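Local coordinates for protein quinone oxidoreductase (Thermus thermophilus, PDB 1IZ0) that probably catalyses the reduction of quinones with NADPH as the electron donor, at residues A3-R8 / V16-P21; A74-G79 / V85-G90; A114-K119 / G251-E256; V129-A134 / A141-A146; E161-P166 / A174-E179. One frame throughout, in Å; residues are numbered along the deposited sequence.

Contact 1: residues A3-R8 / V16-P21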
# COMPACT_ATOMS: atom_id res chain seq x y z
N ALA A 3 22.99 7.15 6.05
CA ALA A 3 21.54 7.26 6.14
C ALA A 3 21.06 8.55 5.50
O ALA A 3 21.80 9.53 5.42
CB ALA A 3 21.10 7.22 7.60
N TRP A 4 19.80 8.54 5.06
CA TRP A 4 19.21 9.73 4.46
C TRP A 4 18.39 10.43 5.53
O TRP A 4 17.57 9.81 6.22
CB TRP A 4 18.32 9.37 3.27
CG TRP A 4 19.10 8.96 2.05
CD1 TRP A 4 19.34 7.69 1.61
CD2 TRP A 4 19.75 9.83 1.12
NE1 TRP A 4 20.09 7.72 0.46
CE2 TRP A 4 20.35 9.02 0.13
CE3 TRP A 4 19.87 11.23 1.01
CZ2 TRP A 4 21.07 9.55 -0.95
CZ3 TRP A 4 20.58 11.76 -0.06
CH2 TRP A 4 21.18 10.92 -1.03
N VAL A 5 18.62 11.73 5.67
CA VAL A 5 17.91 12.51 6.67
C VAL A 5 17.25 13.71 6.04
O VAL A 5 17.83 14.37 5.17
CB VAL A 5 18.86 12.98 7.78
CG1 VAL A 5 18.08 13.75 8.85
CG2 VAL A 5 19.56 11.78 8.41
N LEU A 6 16.03 13.99 6.47
CA LEU A 6 15.26 15.13 5.98
C LEU A 6 15.29 16.14 7.13
O LEU A 6 14.69 15.91 8.18
CB LEU A 6 13.83 14.68 5.67
CG LEU A 6 12.81 15.56 4.91
CD1 LEU A 6 12.05 16.41 5.89
CD2 LEU A 6 13.51 16.40 3.85
N LYS A 7 16.02 17.24 6.95
CA LYS A 7 16.13 18.25 7.99
C LYS A 7 15.03 19.32 7.95
O LYS A 7 14.80 20.01 8.94
CB LYS A 7 17.51 18.91 7.92
CG LYS A 7 18.62 17.94 8.31
CD LYS A 7 20.01 18.55 8.20
CE LYS A 7 21.07 17.55 8.63
NZ LYS A 7 22.45 18.10 8.46
N ARG A 8 14.35 19.44 6.82
CA ARG A 8 13.28 20.43 6.71
C ARG A 8 12.16 19.91 5.82
O ARG A 8 12.40 19.34 4.75
CB ARG A 8 13.81 21.75 6.12
CG ARG A 8 14.92 22.44 6.91
CD ARG A 8 15.25 23.80 6.30
NE ARG A 8 15.59 23.68 4.89
CZ ARG A 8 16.74 23.20 4.43
NH1 ARG A 8 17.69 22.82 5.29
NH2 ARG A 8 16.95 23.09 3.13
N VAL A 16 24.00 11.25 5.11
CA VAL A 16 24.81 11.54 6.28
C VAL A 16 25.31 10.30 7.01
O VAL A 16 24.81 9.19 6.80
CB VAL A 16 23.99 12.42 7.27
CG1 VAL A 16 24.68 12.50 8.61
CG2 VAL A 16 23.81 13.81 6.69
N ASP A 17 26.30 10.50 7.88
CA ASP A 17 26.84 9.43 8.69
C ASP A 17 26.18 9.59 10.05
O ASP A 17 26.16 10.68 10.60
CB ASP A 17 28.35 9.59 8.85
CG ASP A 17 29.11 9.23 7.59
OD1 ASP A 17 29.05 8.05 7.18
OD2 ASP A 17 29.76 10.13 7.02
N LEU A 18 25.63 8.51 10.58
CA LEU A 18 24.98 8.55 11.89
C LEU A 18 25.48 7.42 12.76
O LEU A 18 26.06 6.45 12.27
CB LEU A 18 23.46 8.44 11.75
CG LEU A 18 22.73 9.61 11.08
CD1 LEU A 18 21.22 9.33 11.10
CD2 LEU A 18 23.05 10.92 11.81
N PRO A 19 25.28 7.53 14.08
CA PRO A 19 25.71 6.49 15.02
C PRO A 19 24.89 5.23 14.79
O PRO A 19 23.74 5.29 14.35
CB PRO A 19 25.42 7.11 16.38
CG PRO A 19 25.54 8.59 16.12
CD PRO A 19 24.82 8.73 14.81
N GLU A 20 25.48 4.08 15.08
CA GLU A 20 24.80 2.81 14.92
C GLU A 20 23.60 2.76 15.85
O GLU A 20 23.68 3.20 17.00
CB GLU A 20 25.74 1.65 15.24
CG GLU A 20 26.88 1.49 14.27
CD GLU A 20 26.41 1.19 12.86
OE1 GLU A 20 25.69 0.17 12.69
OE2 GLU A 20 26.75 1.95 11.93
N PRO A 21 22.46 2.24 15.37
CA PRO A 21 21.27 2.16 16.21
C PRO A 21 21.52 1.24 17.41
O PRO A 21 22.22 0.22 17.28
CB PRO A 21 20.22 1.59 15.26
CG PRO A 21 20.66 2.11 13.92
CD PRO A 21 22.15 1.88 13.97

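Contact 2: residues A74-G79 / V85-G90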
# COMPACT_ATOMS: atom_id res chain seq x y z
N ALA A 74 9.30 -5.34 7.88
CA ALA A 74 8.79 -4.62 9.04
C ALA A 74 8.29 -3.23 8.71
O ALA A 74 8.77 -2.58 7.78
CB ALA A 74 9.86 -4.54 10.12
N LEU A 75 7.31 -2.79 9.49
CA LEU A 75 6.77 -1.45 9.34
C LEU A 75 7.33 -0.68 10.53
O LEU A 75 7.15 -1.08 11.68
CB LEU A 75 5.24 -1.46 9.39
CG LEU A 75 4.60 -1.90 8.08
CD1 LEU A 75 3.10 -1.73 8.16
CD2 LEU A 75 5.16 -1.05 6.95
N VAL A 76 8.03 0.40 10.23
CA VAL A 76 8.64 1.23 11.26
C VAL A 76 8.07 2.63 11.07
O VAL A 76 7.54 2.94 10.01
CB VAL A 76 10.19 1.24 11.10
CG1 VAL A 76 10.83 1.99 12.22
CG2 VAL A 76 10.72 -0.18 11.06
N PRO A 77 8.15 3.49 12.10
CA PRO A 77 7.62 4.85 11.93
C PRO A 77 8.58 5.74 11.15
O PRO A 77 8.18 6.75 10.57
CB PRO A 77 7.45 5.34 13.37
CG PRO A 77 7.35 4.06 14.17
CD PRO A 77 8.38 3.20 13.53
N GLN A 78 9.85 5.35 11.15
CA GLN A 78 10.88 6.12 10.44
C GLN A 78 12.17 5.32 10.52
O GLN A 78 12.20 4.26 11.14
CB GLN A 78 11.10 7.48 11.12
CG GLN A 78 11.88 7.39 12.43
CD GLN A 78 12.43 8.74 12.89
OE1 GLN A 78 11.73 9.54 13.51
NE2 GLN A 78 13.71 9.00 12.56
N GLY A 79 13.23 5.83 9.89
CA GLY A 79 14.51 5.14 9.94
C GLY A 79 14.76 4.12 8.84
O GLY A 79 15.77 3.43 8.86
N VAL A 85 18.40 -0.40 11.34
CA VAL A 85 17.26 0.18 12.05
C VAL A 85 16.88 -0.71 13.22
O VAL A 85 16.87 -1.93 13.10
CB VAL A 85 16.00 0.27 11.15
CG1 VAL A 85 15.23 1.52 11.49
CG2 VAL A 85 16.39 0.23 9.70
N ALA A 86 16.55 -0.09 14.35
CA ALA A 86 16.14 -0.84 15.54
C ALA A 86 14.66 -1.13 15.36
O ALA A 86 13.88 -0.23 15.02
CB ALA A 86 16.37 -0.02 16.80
N VAL A 87 14.26 -2.37 15.58
CA VAL A 87 12.86 -2.75 15.40
C VAL A 87 12.34 -3.65 16.52
O VAL A 87 13.02 -4.57 16.96
CB VAL A 87 12.67 -3.50 14.05
CG1 VAL A 87 11.20 -3.83 13.82
CG2 VAL A 87 13.22 -2.67 12.91
N PRO A 88 11.12 -3.38 17.01
CA PRO A 88 10.56 -4.21 18.08
C PRO A 88 10.36 -5.64 17.56
O PRO A 88 9.77 -5.84 16.50
CB PRO A 88 9.22 -3.53 18.38
CG PRO A 88 9.50 -2.09 18.04
CD PRO A 88 10.27 -2.21 16.75
N LYS A 89 10.87 -6.62 18.30
CA LYS A 89 10.75 -8.02 17.89
C LYS A 89 9.32 -8.33 17.44
O LYS A 89 9.11 -9.06 16.46
CB LYS A 89 11.15 -8.94 19.05
N GLY A 90 8.35 -7.77 18.16
CA GLY A 90 6.96 -8.00 17.85
C GLY A 90 6.46 -7.53 16.49
O GLY A 90 5.44 -8.03 16.01

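Contact 3: residues A114-K119 / G251-E256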
# COMPACT_ATOMS: atom_id res chain seq x y z
N ALA A 114 -5.02 -3.45 1.46
CA ALA A 114 -6.06 -4.04 0.62
C ALA A 114 -6.94 -5.01 1.40
O ALA A 114 -8.16 -4.95 1.34
CB ALA A 114 -5.44 -4.75 -0.59
N TYR A 115 -6.30 -5.93 2.12
CA TYR A 115 -7.05 -6.92 2.88
C TYR A 115 -7.88 -6.29 4.00
O TYR A 115 -9.07 -6.57 4.12
CB TYR A 115 -6.09 -7.96 3.48
CG TYR A 115 -6.80 -8.99 4.35
CD1 TYR A 115 -6.97 -8.77 5.71
CD2 TYR A 115 -7.33 -10.15 3.79
CE1 TYR A 115 -7.67 -9.69 6.50
CE2 TYR A 115 -8.04 -11.07 4.56
CZ TYR A 115 -8.20 -10.83 5.92
OH TYR A 115 -8.91 -11.72 6.69
N LEU A 116 -7.26 -5.44 4.81
CA LEU A 116 -7.99 -4.81 5.91
C LEU A 116 -9.10 -3.89 5.40
O LEU A 116 -10.12 -3.70 6.07
CB LEU A 116 -7.03 -4.04 6.82
CG LEU A 116 -6.14 -4.96 7.67
CD1 LEU A 116 -5.04 -4.16 8.35
CD2 LEU A 116 -7.00 -5.69 8.70
N ALA A 117 -8.90 -3.32 4.22
CA ALA A 117 -9.91 -2.43 3.65
C ALA A 117 -11.11 -3.28 3.22
O ALA A 117 -12.26 -2.96 3.53
CB ALA A 117 -9.34 -1.68 2.44
N LEU A 118 -10.85 -4.38 2.51
CA LEU A 118 -11.92 -5.25 2.06
C LEU A 118 -12.56 -5.96 3.26
O LEU A 118 -13.79 -6.08 3.34
CB LEU A 118 -11.38 -6.27 1.05
CG LEU A 118 -10.97 -5.68 -0.31
CD1 LEU A 118 -10.00 -6.60 -1.03
CD2 LEU A 118 -12.22 -5.43 -1.16
N LYS A 119 -11.72 -6.42 4.18
CA LYS A 119 -12.23 -7.11 5.36
C LYS A 119 -13.18 -6.18 6.13
O LYS A 119 -14.22 -6.62 6.59
CB LYS A 119 -11.08 -7.55 6.26
N GLY A 251 -3.68 -6.19 17.68
CA GLY A 251 -3.19 -7.55 17.52
C GLY A 251 -4.14 -8.53 16.87
O GLY A 251 -3.74 -9.32 16.02
N ALA A 252 -5.40 -8.49 17.27
CA ALA A 252 -6.40 -9.40 16.71
C ALA A 252 -6.56 -9.23 15.20
O ALA A 252 -6.54 -10.22 14.47
CB ALA A 252 -7.75 -9.17 17.41
N LEU A 253 -6.73 -7.99 14.75
CA LEU A 253 -6.88 -7.71 13.32
C LEU A 253 -5.67 -8.20 12.55
O LEU A 253 -5.80 -8.97 11.60
CB LEU A 253 -7.04 -6.21 13.06
CG LEU A 253 -8.43 -5.58 13.08
CD1 LEU A 253 -8.32 -4.19 12.47
CD2 LEU A 253 -9.43 -6.42 12.30
N VAL A 254 -4.50 -7.73 12.96
CA VAL A 254 -3.25 -8.11 12.31
C VAL A 254 -3.10 -9.62 12.18
O VAL A 254 -2.94 -10.14 11.08
CB VAL A 254 -2.05 -7.55 13.08
CG1 VAL A 254 -0.75 -8.09 12.49
CG2 VAL A 254 -2.07 -6.04 13.03
N GLU A 255 -3.16 -10.32 13.31
CA GLU A 255 -3.02 -11.77 13.30
C GLU A 255 -3.95 -12.40 12.26
O GLU A 255 -3.53 -13.28 11.49
CB GLU A 255 -3.34 -12.34 14.68
N GLU A 256 -5.20 -11.95 12.23
CA GLU A 256 -6.19 -12.46 11.28
C GLU A 256 -5.73 -12.20 9.84
O GLU A 256 -5.74 -13.10 9.00
CB GLU A 256 -7.53 -11.77 11.53
CG GLU A 256 -8.77 -12.60 11.24
CD GLU A 256 -8.78 -13.19 9.84
OE1 GLU A 256 -8.00 -14.13 9.58
OE2 GLU A 256 -9.58 -12.72 9.01

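Contact 4: residues V129-A134 / A141-A146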
# COMPACT_ATOMS: atom_id res chain seq x y z
N VAL A 129 -16.12 -5.61 -7.04
CA VAL A 129 -15.29 -4.54 -6.49
C VAL A 129 -14.50 -3.77 -7.53
O VAL A 129 -13.88 -4.34 -8.43
CB VAL A 129 -14.31 -5.11 -5.43
CG1 VAL A 129 -13.43 -6.20 -6.06
CG2 VAL A 129 -13.46 -4.00 -4.85
N LEU A 130 -14.52 -2.45 -7.40
CA LEU A 130 -13.79 -1.59 -8.32
C LEU A 130 -12.45 -1.23 -7.67
O LEU A 130 -12.41 -0.77 -6.52
CB LEU A 130 -14.60 -0.32 -8.60
CG LEU A 130 -14.04 0.82 -9.46
CD1 LEU A 130 -13.14 1.68 -8.62
CD2 LEU A 130 -13.31 0.27 -10.68
N VAL A 131 -11.36 -1.47 -8.39
CA VAL A 131 -10.03 -1.14 -7.90
C VAL A 131 -9.46 -0.06 -8.82
O VAL A 131 -9.36 -0.26 -10.03
CB VAL A 131 -9.08 -2.36 -7.93
CG1 VAL A 131 -7.67 -1.94 -7.51
CG2 VAL A 131 -9.61 -3.44 -7.01
N GLN A 132 -9.08 1.08 -8.24
CA GLN A 132 -8.54 2.18 -9.03
C GLN A 132 -7.02 2.13 -9.05
O GLN A 132 -6.41 1.34 -8.32
CB GLN A 132 -9.03 3.51 -8.47
CG GLN A 132 -10.54 3.63 -8.42
CD GLN A 132 -10.99 4.93 -7.78
OE1 GLN A 132 -10.36 5.42 -6.84
NE2 GLN A 132 -12.09 5.48 -8.27
N ALA A 133 -6.41 2.97 -9.88
CA ALA A 133 -4.95 2.99 -9.99
C ALA A 133 -4.51 1.54 -9.92
O ALA A 133 -3.53 1.19 -9.23
CB ALA A 133 -4.34 3.80 -8.84
N ALA A 134 -5.24 0.69 -10.64
CA ALA A 134 -5.01 -0.76 -10.64
C ALA A 134 -3.66 -1.28 -11.11
O ALA A 134 -3.40 -2.48 -11.03
CB ALA A 134 -6.12 -1.44 -11.42
N ALA A 141 -1.88 -5.03 -5.68
CA ALA A 141 -2.07 -5.81 -4.46
C ALA A 141 -3.56 -6.03 -4.25
O ALA A 141 -3.99 -7.12 -3.89
CB ALA A 141 -1.48 -5.06 -3.26
N ALA A 142 -4.36 -4.99 -4.46
CA ALA A 142 -5.80 -5.07 -4.26
C ALA A 142 -6.45 -6.11 -5.16
O ALA A 142 -7.30 -6.89 -4.71
CB ALA A 142 -6.45 -3.71 -4.49
N VAL A 143 -6.06 -6.13 -6.43
CA VAL A 143 -6.62 -7.08 -7.38
C VAL A 143 -6.34 -8.51 -6.93
O VAL A 143 -7.24 -9.36 -6.92
CB VAL A 143 -6.06 -6.87 -8.80
CG1 VAL A 143 -6.59 -7.96 -9.74
CG2 VAL A 143 -6.46 -5.49 -9.32
N GLN A 144 -5.09 -8.78 -6.55
CA GLN A 144 -4.71 -10.11 -6.11
C GLN A 144 -5.43 -10.53 -4.84
O GLN A 144 -5.90 -11.66 -4.73
CB GLN A 144 -3.20 -10.18 -5.88
CG GLN A 144 -2.36 -10.02 -7.14
CD GLN A 144 -0.88 -10.18 -6.87
OE1 GLN A 144 -0.42 -11.26 -6.53
NE2 GLN A 144 -0.13 -9.09 -7.02
N VAL A 145 -5.51 -9.62 -3.87
CA VAL A 145 -6.17 -9.94 -2.61
C VAL A 145 -7.67 -10.16 -2.82
O VAL A 145 -8.24 -11.12 -2.29
CB VAL A 145 -5.95 -8.82 -1.58
CG1 VAL A 145 -6.71 -9.13 -0.30
CG2 VAL A 145 -4.46 -8.69 -1.29
N ALA A 146 -8.31 -9.28 -3.59
CA ALA A 146 -9.73 -9.41 -3.86
C ALA A 146 -9.98 -10.75 -4.53
O ALA A 146 -10.96 -11.43 -4.22
CB ALA A 146 -10.19 -8.28 -4.76

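Contact 5: residues E161-P166 / A174-E179. With SO4 (sulfate ion), chain B.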
# COMPACT_ATOMS: atom_id res chain seq x y z
N GLU A 161 -2.46 1.59 -21.70
CA GLU A 161 -1.25 0.79 -21.51
C GLU A 161 -1.06 0.29 -20.08
O GLU A 161 -0.17 -0.51 -19.81
CB GLU A 161 -0.01 1.59 -21.93
CG GLU A 161 0.40 2.66 -20.93
CD GLU A 161 1.67 3.38 -21.33
OE1 GLU A 161 1.66 4.08 -22.37
OE2 GLU A 161 2.68 3.25 -20.61
N LYS A 162 -1.89 0.77 -19.15
CA LYS A 162 -1.79 0.34 -17.75
C LYS A 162 -2.78 -0.76 -17.40
O LYS A 162 -2.76 -1.30 -16.29
CB LYS A 162 -2.02 1.52 -16.81
CG LYS A 162 -0.95 2.59 -16.84
CD LYS A 162 -1.24 3.66 -15.81
CE LYS A 162 -0.12 4.68 -15.74
NZ LYS A 162 -0.48 5.80 -14.84
N LEU A 163 -3.64 -1.11 -18.35
CA LEU A 163 -4.67 -2.11 -18.12
C LEU A 163 -4.28 -3.58 -18.24
O LEU A 163 -4.93 -4.44 -17.64
CB LEU A 163 -5.85 -1.81 -19.04
CG LEU A 163 -6.39 -0.38 -18.91
CD1 LEU A 163 -7.53 -0.18 -19.89
CD2 LEU A 163 -6.87 -0.14 -17.47
N ALA A 164 -3.24 -3.88 -19.01
CA ALA A 164 -2.81 -5.26 -19.19
C ALA A 164 -2.42 -5.97 -17.88
O ALA A 164 -2.77 -7.13 -17.67
CB ALA A 164 -1.65 -5.31 -20.18
N LEU A 165 -1.71 -5.28 -17.00
CA LEU A 165 -1.27 -5.88 -15.74
C LEU A 165 -2.43 -6.30 -14.82
O LEU A 165 -2.48 -7.45 -14.36
CB LEU A 165 -0.37 -4.91 -14.98
CG LEU A 165 0.98 -5.41 -14.47
CD1 LEU A 165 1.47 -4.47 -13.35
CD2 LEU A 165 0.86 -6.84 -13.96
N PRO A 166 -3.36 -5.38 -14.53
CA PRO A 166 -4.50 -5.72 -13.66
C PRO A 166 -5.31 -6.88 -14.24
O PRO A 166 -5.77 -7.76 -13.52
CB PRO A 166 -5.31 -4.42 -13.64
CG PRO A 166 -4.27 -3.37 -13.85
CD PRO A 166 -3.40 -3.96 -14.92
N ALA A 174 -10.88 -4.64 -17.25
CA ALA A 174 -10.00 -3.53 -16.91
C ALA A 174 -10.46 -2.36 -17.77
O ALA A 174 -10.75 -2.55 -18.95
CB ALA A 174 -8.54 -3.89 -17.22
N ALA A 175 -10.53 -1.16 -17.20
CA ALA A 175 -11.00 -0.03 -17.98
C ALA A 175 -10.37 1.31 -17.59
O ALA A 175 -9.88 1.48 -16.49
CB ALA A 175 -12.51 0.07 -17.85
N THR A 176 -10.40 2.26 -18.52
CA THR A 176 -9.86 3.58 -18.24
C THR A 176 -10.92 4.28 -17.40
O THR A 176 -12.09 3.90 -17.44
CB THR A 176 -9.62 4.39 -19.52
OG1 THR A 176 -10.85 4.49 -20.24
CG2 THR A 176 -8.57 3.70 -20.40
N TYR A 177 -10.52 5.29 -16.64
CA TYR A 177 -11.47 5.99 -15.80
C TYR A 177 -12.70 6.49 -16.55
O TYR A 177 -13.82 6.42 -16.04
CB TYR A 177 -10.78 7.15 -15.07
CG TYR A 177 -9.71 6.68 -14.11
CD1 TYR A 177 -9.99 5.70 -13.15
CD2 TYR A 177 -8.41 7.20 -14.15
CE1 TYR A 177 -9.01 5.25 -12.27
CE2 TYR A 177 -7.42 6.75 -13.28
CZ TYR A 177 -7.73 5.78 -12.33
OH TYR A 177 -6.75 5.32 -11.46
N ALA A 178 -12.51 6.97 -17.77
CA ALA A 178 -13.62 7.49 -18.55
C ALA A 178 -14.69 6.44 -18.85
O ALA A 178 -15.88 6.77 -18.97
CB ALA A 178 -13.09 8.09 -19.86
N GLU A 179 -14.28 5.18 -18.98
CA GLU A 179 -15.24 4.12 -19.29
C GLU A 179 -15.79 3.34 -18.09
O GLU A 179 -16.65 2.48 -18.26
CB GLU A 179 -14.64 3.16 -20.32
CG GLU A 179 -13.15 2.90 -20.15
CD GLU A 179 -12.52 2.27 -21.39
OE1 GLU A 179 -12.83 2.74 -22.51
OE2 GLU A 179 -11.72 1.32 -21.25
S SO4 B . -3.34 6.00 -12.50
O1 SO4 B . -2.28 5.25 -11.53
O2 SO4 B . -3.90 4.95 -13.33
O3 SO4 B . -4.24 6.62 -11.78
O4 SO4 B . -2.49 6.84 -13.31

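Contact 1: residues A3-R8 / V16-P21
The flat groups that meet here are the peptide units on either side of A3 and V16, and they meet through N-H and C=O within a beta hairpin, strand 2-6 with strand 13-17. A3 and V16 form an antiparallel hydrogen-bonded pair. V16 N gives a nearly straight bond to A3 O at 2.8 Å (171° at the hydrogen). The return bond, from A3 N to V16 O, is equally short at 2.8 Å but more bent (134°). The indole of W4 lies on the other side of its strand, turned from 16-21: the rings of W4 and F279 meet, L13 and L15 touch the indole, and NE1 is bonded to F279 O.

V5 points toward the second segment, while A3 and V16 put their side chains on one face of the hairpin. The apolar part of the contact is made by L18, just past the end of its strand. The CG of L18 lies beside the backbone N (chi1 -67°), and an extended chi2 carries CD1 across to the first strand. K7 is tied to E14 in the same hairpin by a salt bridge, while the backbone of L6 bonds to F57 and that of L18 to M1, at the start of the chain. The methyl CD1 of L18 rests 4.1 Å from A3 CB and 4.0 Å from V5 CG2.

Contact 2: residues A74-G79 / V85-G90
V85 turns its side chain onto the backbone of G79. Its CB stands 3.9 Å from G79 O, and beyond it the two methyls straddle that oxygen, with CG1 at 3.3 Å and CG2 at 3.4 Å from G79 O. The first torsion, -144°, falls off the staggered positions, which is consistent with tight packing. G79 has a positive phi (89°), and without a side chain it can pass this close, since a CB there would run into V85 CG1.

Further along the strand, V87 divides its two methyls between two partners. CG1, anti to the backbone N (chi1 -177°), meets A74 CB at 4.0 Å; CG2 touches V76 CG2, also at 4.0 Å. V76 and V87 slant across each other, and the contact between the segments is carried by apolar side chains and the backbone at Q78 and G79.

This is interior packing of the curled sheet of a GroES-like domain, in which strand 70-75 and the loop that follows it face strand 84-88 through side chains. Their backbones are paired with others: A74 bonds to V63, V85 to L30 and V87 to V28, the last two on strand 27-37. On the reverse side of its strand, L75 packs on P108 and V109 of helix 108-120.

Contact 3: residues A114-K119 / G251-E256
Between 114-119 and 251-256 the CA atoms come closest at L116 and L253, 8.0 Å apart, a distance spanned by side chains. Within each helix the regular pattern is kept: K119 N bonds to Y115 O, and E256 N to A252 O.

The leucines touch through single methyls, L116 CD2 lying 4.3 Å from L253 CD1. L116 is buried, whereas L253 is partly exposed.

A polar approach lies one helical turn further along the second helix. The ring of Y115 is carried out toward helix 251-261 with CG anti to the backbone N (chi1 177°), and its hydroxyl ends 2.6 Å from E256 OE2. That oxygen lies in the plane of the ring, at its edge, while the carboxylate itself is turned 78° from the ring plane. E256 is exposed and starts out at an angle to the first helix; a bend at chi2 (-53°) brings its carboxylate round to the hydroxyl. OE1 is the more distant oxygen, 3.9 Å from Y115 OH.

The same ring is gripped by the next turn of helix 251-261, where the ring of F260 meets it and A257 and L261 touch it. V145 of helix 137-148 also packs on it. L116 reaches F242 and L244, two residues that bind NADPH in this enzyme. Helix 108-120 thus touches helices 137-148 and 251-261 through Y115, and helix 244-247 through L116.

Contact 4: residues V129-A134 / A141-A146
V131 and A142 make the tightest apolar contact between this strand and helix, part of the beta-alpha-beta unit that opens the Rossmann-type nucleotide-binding domain. V131 lays both methyls against A142 CB: CG1 at 3.7 Å and CG2 at 4.1 Å. CG1, anti to the backbone N (chi1 176°), also reaches V143 CG2 at 4.2 Å, the two valines slanting past each other. One helical turn on, A146 CB meets V129 CG1 at 4.1 Å, CG1 here filling the crowded position between the backbone N and the carbonyl carbon. Two alanines spaced four residues apart thus present bare methyls to the strand, and the axes of strand 129-131 and helix 141-146 come within 9.2 Å. They run nearly antiparallel, at 157°.

The polar interactions are made away from this interface. The buried amide of Q132 takes up bonds on both ends: OE1 from the backbone N of V196 and R197, NE2 to the carboxylate of E195. Q144 OE1 accepts from R270 N.

The strand is held in the parallel sheet by backbone bonds from V129 and V131 to L154 and from L130 to L192 and L194. V129, V131 and A146 all touch V153, while A142 touches L194. A neighbouring flank of the helix, at A141 and V145, packs on F111 of helix 108-120, so helix 137-148 touches both the sheet and that helix.

Contact 5: residues E161-P166 / A174-E179
K162 and Y177, one from each segment, hold the same sulfate in the Rossmann-type domain, at the end of strand 173-176. K162 NZ bonds to sulfate O4 at 2.7 Å and Y177 OH gives a bond to O3 at 2.8 Å, with O3 at the edge of the ring and in its plane. S158 OG is the third hydrogen-bonding group on the anion. The sulfate probably came from the crystallisation liquor, but K162, Y177 and S158 all bind NADPH in this enzyme, so its place is consistent with a phosphate site of the coenzyme.

K162 has CG beside the backbone N (chi1 -67°), and the chain, extended beyond it, carries NZ to the anion; NZ is also bonded to R292 O. The Y177 hydroxyl is held by A133 N as well, and its ring takes a cation-pi contact from R197. A phenylalanine in place of Y177 would probably leave sulfate O3 and A133 N without the hydroxyl that joins them.

Behind this shell L163 joins the two segments. Its CB lies 3.9 Å from A174 CB, CD2 sits 3.6 Å from A175 O, and CD1 meets T176 CG2 at 4.0 Å. The turn T176-E179, which carries Y177, is closed within its own segment: T176 N bonds to the E179 carboxylate, and E179 N bonds to T176 O at 3.0 Å.

The contacts span both lobes of the chain. Contacts 1 and 2 belong to the GroES-like half, with centres about 16 Å apart, and touch where P21 packs on V85 and A86. Contacts 4 and 5 lie in the nucleotide-binding half, about 12 Å apart by centres, and share one parallel sheet; Y177 OH and A133 N, 2.9 Å apart, are the join between them. Contact 3 encloses both along the sequence and rests on contact 4, with A114 CB 3.7 Å from A142 CA. Its centre lies about 27 Å from that of contact 5, where the sulfate is bound.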